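Local coordinates for protein glycosaminoglycan xylosylkinase (Hydra vulgaris, PDB 5XOM) that probably phosphorylates the xylose of the glycosaminoglycan linkage region of proteoglycans, as a secretory-pathway kinase of the Fam20 family, at residues N118-Y126 and K299-E308. Residues are numbered along the deposited sequence; the frame is centred on the assembly and turned at random.
Sequences NKIILGTPY and KSFGNPFVDE
I121 and G302 bring two irregular loops to within 4.9 Å between their CA atoms, and one direct backbone hydrogen bond joins them: I121 N donates to G302 O (2.8 Å, N-H...O 159°). Two waters extend this link, one bridging K119 O and F301 O, the other donating to P125 O and K299 O. Glycine suits position 302, because a CB there would press tightly against I121 CB.

I120 reaches over the next turn of 299-308. Its CG2 meets the amide of N303, while its CD1 lies 3.6 Å from P304 CD and also touches F305 CE2, the branched chain filling both places at once. N303, with CG anti to the backbone N (chi1 -179°), turns OD1 back to accept from F305 N at 2.7 Å; this Asx turn fixes the amide. P304, a rigid ring, sets CG over the centre of the F305 ring.

At the other end, K299 bends at three successive torsions to bring NZ to Y126 O (2.9 Å), and the same ammonium forms a salt bridge with D277. With an alanine in its place, Y126 O and the D277 carboxylate would probably both lose this partner. Away from K299, the P125 ring crosses the E308 side chain, its CG 3.5 Å from OE1.

The contact joins the loop between strand 106-112 and helix 132-144 to the loop following an Asp-Asn-Ala sequence, which probably corresponds to the DFG motif. This is consistent with the N-lobe meeting the activation segment in the protein kinase fold.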
loop_
_atom_site.group_PDB
_atom_site.type_symbol
_atom_site.label_atom_id
_atom_site.label_comp_id
_atom_site.label_asym_id
_atom_site.label_seq_id
_atom_site.Cartn_x
_atom_site.Cartn_y
_atom_site.Cartn_z
ATOM N N ASN A 118 29.959 -14.852 -10.538
ATOM C CA ASN A 118 31.242 -14.314 -10.120
ATOM C C ASN A 118 32.114 -13.867 -11.286
ATOM O O ASN A 118 33.305 -13.611 -11.088
ATOM C CB ASN A 118 31.979 -15.331 -9.252
ATOM C CG ASN A 118 32.331 -16.589 -10.005
ATOM O OD1 ASN A 118 31.819 -16.840 -11.095
ATOM N ND2 ASN A 118 33.222 -17.384 -9.435
ATOM N N LYS A 119 31.554 -13.760 -12.489
ATOM C CA LYS A 119 32.325 -13.249 -13.614
ATOM C C LYS A 119 32.763 -11.811 -13.363
ATOM O O LYS A 119 31.961 -10.969 -12.954
ATOM C CB LYS A 119 31.497 -13.309 -14.899
ATOM C CG LYS A 119 32.266 -12.871 -16.143
ATOM C CD LYS A 119 33.413 -13.831 -16.415
ATOM C CE LYS A 119 33.882 -13.803 -17.867
ATOM N NZ LYS A 119 34.803 -12.680 -18.167
ATOM N N ILE A 120 34.034 -11.529 -13.643
ATOM C CA ILE A 120 34.580 -10.179 -13.592
ATOM C C ILE A 120 34.656 -9.702 -15.038
ATOM O O ILE A 120 35.362 -10.301 -15.855
ATOM C CB ILE A 120 35.974 -10.150 -12.942
ATOM C CG1 ILE A 120 35.981 -10.761 -11.537
ATOM C CG2 ILE A 120 36.478 -8.728 -12.848
ATOM C CD1 ILE A 120 34.883 -10.293 -10.621
ATOM N N ILE A 121 33.967 -8.612 -15.354
ATOM C CA ILE A 121 33.898 -8.074 -16.711
ATOM C C ILE A 121 34.935 -6.966 -16.827
ATOM O O ILE A 121 34.795 -5.914 -16.198
ATOM C CB ILE A 121 32.499 -7.539 -17.046
ATOM C CG1 ILE A 121 31.425 -8.614 -16.890
ATOM C CG2 ILE A 121 32.479 -6.994 -18.462
ATOM C CD1 ILE A 121 31.543 -9.729 -17.873
ATOM N N LEU A 122 35.990 -7.184 -17.605
ATOM C CA LEU A 122 36.971 -6.132 -17.811
ATOM C C LEU A 122 36.693 -5.414 -19.126
ATOM O O LEU A 122 35.676 -5.638 -19.782
ATOM C CB LEU A 122 38.386 -6.717 -17.789
ATOM C CG LEU A 122 38.886 -7.352 -16.488
ATOM C CD1 LEU A 122 40.240 -8.050 -16.668
ATOM C CD2 LEU A 122 38.976 -6.295 -15.410
ATOM N N GLY A 123 37.636 -4.587 -19.546
ATOM C CA GLY A 123 37.448 -3.735 -20.705
ATOM C C GLY A 123 36.776 -2.411 -20.389
ATOM O O GLY A 123 36.822 -1.891 -19.267
ATOM N N THR A 124 36.159 -1.854 -21.424
ATOM C CA THR A 124 35.409 -0.606 -21.330
ATOM C C THR A 124 34.381 -0.681 -20.200
ATOM O O THR A 124 33.894 -1.774 -19.877
ATOM C CB THR A 124 34.700 -0.275 -22.642
ATOM O OG1 THR A 124 33.677 -1.244 -22.893
ATOM C CG2 THR A 124 35.704 -0.317 -23.799
ATOM N N PRO A 125 34.064 0.445 -19.546
ATOM C CA PRO A 125 33.025 0.448 -18.496
ATOM C C PRO A 125 31.669 -0.132 -18.905
ATOM O O PRO A 125 30.847 -0.446 -18.042
ATOM C CB PRO A 125 32.891 1.941 -18.165
ATOM C CG PRO A 125 34.205 2.547 -18.542
ATOM C CD PRO A 125 34.656 1.778 -19.752
ATOM N N TYR A 126 31.431 -0.282 -20.208
ATOM C CA TYR A 126 30.148 -0.715 -20.758
ATOM C C TYR A 126 30.224 -2.089 -21.419
ATOM O O TYR A 126 29.311 -2.465 -22.164
ATOM C CB TYR A 126 29.581 0.356 -21.697
ATOM C CG TYR A 126 30.522 0.834 -22.778
ATOM C CD1 TYR A 126 30.717 0.117 -23.954
ATOM C CD2 TYR A 126 31.222 2.023 -22.608
ATOM C CE1 TYR A 126 31.590 0.580 -24.932
ATOM C CE2 TYR A 126 32.088 2.490 -23.567
ATOM C CZ TYR A 126 32.273 1.770 -24.728
ATOM O OH TYR A 126 33.142 2.249 -25.687
ATOM N N LYS A 299 23.258 -3.555 -17.838
ATOM C CA LYS A 299 24.698 -3.475 -18.065
ATOM C C LYS A 299 25.365 -2.894 -16.823
ATOM O O LYS A 299 25.990 -1.834 -16.813
ATOM C CB LYS A 299 25.004 -2.658 -19.314
ATOM C CG LYS A 299 26.363 -3.002 -19.908
ATOM C CD LYS A 299 26.256 -4.090 -20.965
ATOM C CE LYS A 299 25.622 -3.549 -22.225
ATOM N NZ LYS A 299 26.489 -2.486 -22.801
ATOM N N SER A 300 25.235 -3.668 -15.753
ATOM C CA SER A 300 25.689 -3.253 -14.441
ATOM C C SER A 300 26.162 -4.493 -13.697
ATOM O O SER A 300 26.035 -5.624 -14.185
ATOM C CB SER A 300 24.575 -2.492 -13.702
ATOM O OG SER A 300 23.405 -3.278 -13.590
ATOM N N PHE A 301 26.727 -4.266 -12.510
ATOM C CA PHE A 301 27.319 -5.332 -11.697
ATOM C C PHE A 301 28.223 -6.231 -12.544
ATOM O O PHE A 301 28.160 -7.462 -12.476
ATOM C CB PHE A 301 26.238 -6.143 -10.976
ATOM C CG PHE A 301 25.426 -5.324 -9.995
ATOM C CD1 PHE A 301 25.961 -4.960 -8.761
ATOM C CD2 PHE A 301 24.128 -4.932 -10.297
ATOM C CE1 PHE A 301 25.218 -4.207 -7.853
ATOM C CE2 PHE A 301 23.376 -4.178 -9.395
ATOM C CZ PHE A 301 23.925 -3.812 -8.172
ATOM N N GLY A 302 29.072 -5.601 -13.356
ATOM C CA GLY A 302 30.049 -6.320 -14.148
ATOM C C GLY A 302 31.376 -6.501 -13.432
ATOM O O GLY A 302 32.065 -7.493 -13.673
ATOM N N ASN A 303 31.739 -5.574 -12.531
ATOM C CA ASN A 303 33.008 -5.687 -11.819
ATOM C C ASN A 303 32.858 -5.090 -10.424
ATOM O O ASN A 303 32.675 -3.880 -10.271
ATOM C CB ASN A 303 34.153 -5.010 -12.582
ATOM C CG ASN A 303 35.509 -5.136 -11.866
ATOM O OD1 ASN A 303 35.599 -5.389 -10.656
ATOM N ND2 ASN A 303 36.569 -5.075 -12.656
ATOM N N PRO A 304 32.941 -5.911 -9.377
ATOM C CA PRO A 304 32.719 -5.413 -8.013
ATOM C C PRO A 304 33.910 -4.671 -7.430
ATOM O O PRO A 304 33.809 -4.166 -6.306
ATOM C CB PRO A 304 32.459 -6.706 -7.232
ATOM C CG PRO A 304 33.319 -7.716 -7.946
ATOM C CD PRO A 304 33.268 -7.351 -9.400
ATOM N N PHE A 305 35.040 -4.619 -8.136
ATOM C CA PHE A 305 36.260 -4.036 -7.595
ATOM C C PHE A 305 36.554 -2.650 -8.150
ATOM O O PHE A 305 37.463 -1.979 -7.652
ATOM C CB PHE A 305 37.463 -4.962 -7.847
ATOM C CG PHE A 305 37.216 -6.390 -7.438
ATOM C CD1 PHE A 305 36.908 -6.705 -6.130
ATOM C CD2 PHE A 305 37.343 -7.423 -8.362
ATOM C CE1 PHE A 305 36.673 -8.027 -5.750
ATOM C CE2 PHE A 305 37.132 -8.744 -7.988
ATOM C CZ PHE A 305 36.793 -9.046 -6.677
ATOM N N VAL A 306 35.819 -2.211 -9.169
ATOM C CA VAL A 306 36.076 -0.944 -9.843
ATOM C C VAL A 306 34.857 -0.052 -9.661
ATOM O O VAL A 306 33.716 -0.492 -9.843
ATOM C CB VAL A 306 36.376 -1.150 -11.339
ATOM C CG1 VAL A 306 36.546 0.187 -12.056
ATOM C CG2 VAL A 306 37.616 -2.032 -11.526
ATOM N N ASP A 307 35.109 1.201 -9.302
ATOM C CA ASP A 307 34.073 2.225 -9.188
ATOM C C ASP A 307 34.361 3.285 -10.239
ATOM O O ASP A 307 35.369 4.000 -10.143
ATOM C CB ASP A 307 34.047 2.811 -7.781
ATOM C CG ASP A 307 34.162 1.734 -6.693
ATOM O OD1 ASP A 307 34.891 1.938 -5.697
ATOM O OD2 ASP A 307 33.525 0.667 -6.845
ATOM N N GLU A 308 33.477 3.401 -11.240
ATOM C CA GLU A 308 33.707 4.347 -12.345
ATOM C C GLU A 308 33.057 5.669 -11.955
ATOM O O GLU A 308 31.867 5.911 -12.193
ATOM C CB GLU A 308 33.164 3.807 -13.666
ATOM C CG GLU A 308 33.797 2.497 -14.135
ATOM C CD GLU A 308 35.039 2.716 -14.987
ATOM O OE1 GLU A 308 35.602 1.731 -15.479
ATOM O OE2 GLU A 308 35.435 3.868 -15.196
HETATM O O HOH W 1 29.452 -9.591 -13.969
HETATM O O HOH W 2 27.933 -0.425 -18.056
#